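Local coordinates for protein methylxanthine N3-demethylase NdmB (Pseudomonas putida, PDB 6ICL) that removes the N3-methyl group of theobromine, and also of caffeine, theophylline and 3-methylxanthine, as formaldehyde, in a Rieske non-heme iron oxygenase reaction using NADH and oxygen, at residues Pro39-Asn44 with Gly55-Thr60; Leu66-Leu71 with Asp145-Arg150. One frame throughout, in Å; residues are numbered along the deposited sequence.

Overall arrangement
Both contacts are apolar meetings of side chains inside the Rieske domain, their centres about 6 Å apart, and neither has a hydrogen bond between its segments. They share one antiparallel sheet: strands 37-42 and 57-61 are its outermost strands, with 146-150 and 64-71 next to them. Contact 1 brings the two outer strands together and contact 2 their two inner neighbours, so the same sides of the fold face each other twice. Contact 2 is wholly buried and made of leucine and valine methyls alone. Contact 1, between the edge strands, is partly buried and adds a pair of sulfur side chains to its valines.

Contact 1 of 2, residues Pro39-Asn44 with Gly55-Thr60; sequences PVCTLN and GPMGVT
V59 lays its two methyls against V40: CG2 lies 3.9 Å from V40 CB and also meets V40 CG1, and the two valine side chains cross at about a right angle. The other methyl, V59 CG1, rests 3.8 Å from the carbonyl O of V40 and also reaches V40 CB. It gets there because CG1 stands anti to the carbonyl carbon of V59 (chi1 -65°). Branching at CB suits both valines, since it sets methyls close to the strand and fills the short space between backbones whose CA atoms, at V40 and V59, are 6.5 Å apart. Cutting V59 back to an alanine would remove both methyls and is likely to leave a gap beside V40 and its carbonyl O without that cover. Further along, C41 meets M57, SG lying 3.8 Å from SD, while M57 CE comes within 4.0 Å of C41 CB. The methionine chain reaches across to the cysteine, and its bend at chi3 (-126°) sets CE beside C41 CB; a short cysteine suits a place met by a long, flexible methionine. These are the two outer strands of the antiparallel Rieske-domain sheet; V40 and C41 are bonded through their backbones to V147, M57 to L68 and V59 to L66. With no hydrogen bond between the segments, their cohesion here probably rests on dispersion and on the burial of methyl and sulfur surface.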
loop_
_atom_site.group_PDB
_atom_site.type_symbol
_atom_site.label_atom_id
_atom_site.label_comp_id
_atom_site.label_asym_id
_atom_site.label_seq_id
_atom_site.Cartn_x
_atom_site.Cartn_y
_atom_site.Cartn_z
ATOM N N PRO A 39 5.734 4.135 -33.584
ATOM C CA PRO A 39 4.680 4.836 -32.851
ATOM C C PRO A 39 5.131 5.096 -31.414
ATOM O O PRO A 39 5.736 4.233 -30.768
ATOM C CB PRO A 39 3.511 3.855 -32.911
ATOM C CG PRO A 39 4.235 2.475 -32.815
ATOM C CD PRO A 39 5.587 2.666 -33.517
ATOM N N VAL A 40 4.877 6.316 -30.930
ATOM C CA VAL A 40 5.249 6.666 -29.565
ATOM C C VAL A 40 4.037 6.861 -28.654
ATOM O O VAL A 40 4.148 6.608 -27.447
ATOM C CB VAL A 40 6.161 7.902 -29.540
ATOM C CG1 VAL A 40 7.539 7.547 -30.135
ATOM C CG2 VAL A 40 5.486 9.087 -30.278
ATOM N N CYS A 41 2.881 7.247 -29.183
ATOM C CA CYS A 41 1.668 7.299 -28.376
ATOM C C CYS A 41 0.492 7.473 -29.327
ATOM O O CYS A 41 0.668 7.814 -30.497
ATOM C CB CYS A 41 1.719 8.447 -27.345
ATOM S SG CYS A 41 1.898 10.091 -28.136
ATOM N N THR A 42 -0.705 7.195 -28.827
ATOM C CA THR A 42 -1.870 7.540 -29.618
ATOM C C THR A 42 -2.102 9.042 -29.517
ATOM O O THR A 42 -1.594 9.713 -28.613
ATOM C CB THR A 42 -3.106 6.777 -29.153
ATOM O OG1 THR A 42 -3.498 7.243 -27.848
ATOM C CG2 THR A 42 -2.808 5.268 -29.090
ATOM N N LEU A 43 -2.853 9.573 -30.479
ATOM C CA LEU A 43 -3.200 10.983 -30.447
ATOM C C LEU A 43 -3.952 11.329 -29.162
ATOM O O LEU A 43 -3.644 12.327 -28.498
ATOM C CB LEU A 43 -4.028 11.321 -31.690
ATOM C CG LEU A 43 -4.398 12.784 -31.871
ATOM C CD1 LEU A 43 -3.131 13.624 -31.775
ATOM C CD2 LEU A 43 -5.092 12.959 -33.246
ATOM N N ASN A 44 -4.921 10.491 -28.787
ATOM C CA ASN A 44 -5.640 10.688 -27.534
ATOM C C ASN A 44 -4.691 10.710 -26.338
ATOM O O ASN A 44 -4.791 11.586 -25.458
ATOM C CB ASN A 44 -6.672 9.582 -27.366
ATOM C CG ASN A 44 -7.692 9.924 -26.330
ATOM O OD1 ASN A 44 -7.618 9.456 -25.188
ATOM N ND2 ASN A 44 -8.645 10.775 -26.703
ATOM N N GLY A 55 0.293 19.119 -25.182
ATOM C CA GLY A 55 1.580 18.779 -24.594
ATOM C C GLY A 55 2.105 19.931 -23.759
ATOM O O GLY A 55 1.353 20.839 -23.425
ATOM N N PRO A 56 3.395 19.914 -23.421
ATOM C CA PRO A 56 4.394 18.923 -23.837
ATOM C C PRO A 56 4.219 17.571 -23.128
ATOM O O PRO A 56 3.562 17.501 -22.086
ATOM C CB PRO A 56 5.719 19.595 -23.468
ATOM C CG PRO A 56 5.363 20.453 -22.238
ATOM C CD PRO A 56 3.950 20.935 -22.510
ATOM N N MET A 57 4.751 16.506 -23.726
ATOM C CA MET A 57 4.611 15.158 -23.190
ATOM C C MET A 57 5.945 14.457 -23.375
ATOM O O MET A 57 6.689 14.761 -24.319
ATOM C CB MET A 57 3.460 14.370 -23.885
ATOM C CG MET A 57 3.844 13.021 -24.579
ATOM S SD MET A 57 2.424 11.972 -24.832
ATOM C CE MET A 57 2.847 10.406 -24.093
ATOM N N GLY A 58 6.252 13.537 -22.466
ATOM C CA GLY A 58 7.473 12.742 -22.542
ATOM C C GLY A 58 7.172 11.334 -23.044
ATOM O O GLY A 58 6.172 10.736 -22.660
ATOM N N VAL A 59 8.037 10.839 -23.939
ATOM C CA VAL A 59 8.009 9.461 -24.417
ATOM C C VAL A 59 9.448 8.994 -24.511
ATOM O O VAL A 59 10.382 9.796 -24.593
ATOM C CB VAL A 59 7.334 9.265 -25.797
ATOM C CG1 VAL A 59 5.852 9.604 -25.750
ATOM C CG2 VAL A 59 8.065 10.093 -26.890
ATOM N N THR A 60 9.625 7.677 -24.515
ATOM C CA THR A 60 10.939 7.081 -24.679
ATOM C C THR A 60 10.914 6.168 -25.900
ATOM O O THR A 60 9.997 5.359 -26.055
ATOM C CB THR A 60 11.348 6.339 -23.402
ATOM O OG1 THR A 60 11.379 7.290 -22.325
ATOM C CG2 THR A 60 12.742 5.725 -23.547
#

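Contact 2 of 2, residues Leu66-Leu71 with Asp145-Arg150; sequences LVLARL and DIVWVR
This is a buried, purely apolar contact between two inner strands of the Rieske-domain sheet, 64-71 and 146-150, whose leucines and valines meet by their methyl ends. L66 and V149 reach toward each other tip to tip, CD1 of the leucine 4.0 Å from CG1 of the valine. L68 and V147 do the same two residues along each strand, with L68 CD1 and V147 CG1 4.1 Å apart. The second methyl of L68 turns to the other valine, its CD2 lying 4.4 Å from V149 CG2, so this one leucine spans both. In V147 and V149 alike, CG1 is anti to the backbone N (chi1 -176° and 177°), which presents that methyl to the leucine opposite. The short strand segments run at 127° to each other and their axes come no closer than 10.6 Å, too far for backbone pairing. In the antiparallel sheet they are separated by strands 74-79 and 137-143, and the sheet must curl to bring them face to face, in keeping with the barrel-like beta fold of Rieske domains. Leucines on one strand and beta-branched valines on the other suit this spacing: the valines hold their methyls close to their strand, while the leucines reach further across. Alternation along strand 146-150 sends I146 and W148 the other way, where both touch P39, and A77 of strand 74-79 touches L68 and V149 as well.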
loop_
_atom_site.group_PDB
_atom_site.type_symbol
_atom_site.label_atom_id
_atom_site.label_comp_id
_atom_site.label_asym_id
_atom_site.label_seq_id
_atom_site.Cartn_x
_atom_site.Cartn_y
_atom_site.Cartn_z
ATOM N N LEU A 66 12.382 11.754 -25.450
ATOM C CA LEU A 66 11.867 12.712 -26.420
ATOM C C LEU A 66 10.768 13.525 -25.766
ATOM O O LEU A 66 10.068 13.034 -24.875
ATOM C CB LEU A 66 11.250 12.009 -27.666
ATOM C CG LEU A 66 12.082 10.938 -28.411
ATOM C CD1 LEU A 66 11.307 10.408 -29.618
ATOM C CD2 LEU A 66 13.417 11.486 -28.849
ATOM N N VAL A 67 10.583 14.753 -26.245
ATOM C CA VAL A 67 9.428 15.566 -25.875
ATOM C C VAL A 67 8.556 15.745 -27.111
ATOM O O VAL A 67 9.066 15.985 -28.213
ATOM C CB VAL A 67 9.851 16.923 -25.274
ATOM C CG1 VAL A 67 10.831 17.664 -26.209
ATOM C CG2 VAL A 67 8.621 17.776 -24.964
ATOM N N LEU A 68 7.252 15.566 -26.938
ATOM C CA LEU A 68 6.255 15.866 -27.948
ATOM C C LEU A 68 5.526 17.139 -27.544
ATOM O O LEU A 68 5.164 17.312 -26.374
ATOM C CB LEU A 68 5.243 14.721 -28.090
ATOM C CG LEU A 68 5.824 13.325 -28.379
ATOM C CD1 LEU A 68 4.720 12.290 -28.481
ATOM C CD2 LEU A 68 6.678 13.327 -29.662
ATOM N N ALA A 69 5.311 18.032 -28.503
ATOM C CA ALA A 69 4.480 19.198 -28.251
ATOM C C ALA A 69 3.819 19.609 -29.553
ATOM O O ALA A 69 4.386 19.430 -30.640
ATOM C CB ALA A 69 5.289 20.369 -27.692
ATOM N N ARG A 70 2.620 20.158 -29.441
ATOM C CA ARG A 70 1.894 20.627 -30.612
ATOM C C ARG A 70 2.127 22.122 -30.712
ATOM O O ARG A 70 1.690 22.881 -29.843
ATOM C CB ARG A 70 0.405 20.305 -30.540
ATOM C CG ARG A 70 -0.340 20.820 -31.770
ATOM C CD ARG A 70 -1.426 19.868 -32.182
ATOM N NE ARG A 70 -2.273 19.544 -31.047
ATOM C CZ ARG A 70 -3.162 18.567 -31.040
ATOM N NH1 ARG A 70 -3.330 17.810 -32.113
ATOM N NH2 ARG A 70 -3.890 18.354 -29.956
ATOM N N LEU A 71 2.854 22.530 -31.756
ATOM C CA LEU A 71 3.206 23.917 -32.016
ATOM C C LEU A 71 2.599 24.295 -33.367
ATOM O O LEU A 71 2.905 23.658 -34.381
ATOM C CB LEU A 71 4.727 24.107 -32.040
ATOM C CG LEU A 71 5.548 23.696 -30.809
ATOM C CD1 LEU A 71 7.009 24.079 -30.992
ATOM C CD2 LEU A 71 5.000 24.321 -29.537
ATOM N N ASP A 145 -4.454 8.243 -36.215
ATOM C CA ASP A 145 -4.622 8.753 -34.852
ATOM C C ASP A 145 -3.551 8.206 -33.917
ATOM O O ASP A 145 -3.791 7.983 -32.726
ATOM C CB ASP A 145 -6.028 8.469 -34.313
ATOM C CG ASP A 145 -7.098 9.287 -35.047
ATOM O OD1 ASP A 145 -6.740 10.350 -35.621
ATOM O OD2 ASP A 145 -8.282 8.865 -35.059
ATOM N N ILE A 146 -2.354 8.010 -34.462
ATOM C CA ILE A 146 -1.188 7.595 -33.699
ATOM C C ILE A 146 -0.045 8.539 -34.033
ATOM O O ILE A 146 0.055 9.012 -35.169
ATOM C CB ILE A 146 -0.836 6.128 -34.010
ATOM C CG1 ILE A 146 -1.852 5.209 -33.318
ATOM C CG2 ILE A 146 0.594 5.817 -33.593
ATOM C CD1 ILE A 146 -1.691 3.722 -33.661
ATOM N N VAL A 147 0.794 8.851 -33.040
ATOM C CA VAL A 147 1.967 9.697 -33.237
ATOM C C VAL A 147 3.182 8.832 -33.567
ATOM O O VAL A 147 3.587 7.979 -32.767
ATOM C CB VAL A 147 2.241 10.558 -31.997
ATOM C CG1 VAL A 147 3.411 11.514 -32.262
ATOM C CG2 VAL A 147 0.982 11.320 -31.592
ATOM N N TRP A 148 3.787 9.087 -34.730
ATOM C CA TRP A 148 4.931 8.342 -35.246
ATOM C C TRP A 148 6.158 9.233 -35.248
ATOM O O TRP A 148 6.077 10.426 -35.562
ATOM C CB TRP A 148 4.673 7.861 -36.679
ATOM C CG TRP A 148 3.489 7.015 -36.802
ATOM C CD1 TRP A 148 2.193 7.421 -36.987
ATOM C CD2 TRP A 148 3.461 5.597 -36.725
ATOM N NE1 TRP A 148 1.359 6.330 -37.045
ATOM C CE2 TRP A 148 2.119 5.195 -36.887
ATOM C CE3 TRP A 148 4.448 4.618 -36.545
ATOM C CZ2 TRP A 148 1.735 3.858 -36.858
ATOM C CZ3 TRP A 148 4.072 3.298 -36.531
ATOM C CH2 TRP A 148 2.725 2.924 -36.684
ATOM N N VAL A 149 7.295 8.653 -34.917
ATOM C CA VAL A 149 8.562 9.358 -34.907
ATOM C C VAL A 149 9.588 8.503 -35.642
ATOM O O VAL A 149 9.631 7.280 -35.477
ATOM C CB VAL A 149 9.051 9.657 -33.471
ATOM C CG1 VAL A 149 10.420 10.345 -33.500
ATOM C CG2 VAL A 149 8.026 10.495 -32.690
ATOM N N ARG A 150 10.433 9.161 -36.434
ATOM C CA ARG A 150 11.588 8.534 -37.062
ATOM C C ARG A 150 12.819 9.320 -36.645
ATOM O O ARG A 150 12.906 10.524 -36.899
ATOM C CB ARG A 150 11.450 8.494 -38.588
ATOM C CG ARG A 150 12.709 7.925 -39.284
ATOM C CD ARG A 150 12.485 7.748 -40.781
ATOM N NE ARG A 150 12.269 9.021 -41.461
ATOM C CZ ARG A 150 11.992 9.138 -42.762
ATOM N NH1 ARG A 150 11.882 8.052 -43.532
ATOM N NH2 ARG A 150 11.808 10.341 -43.294
#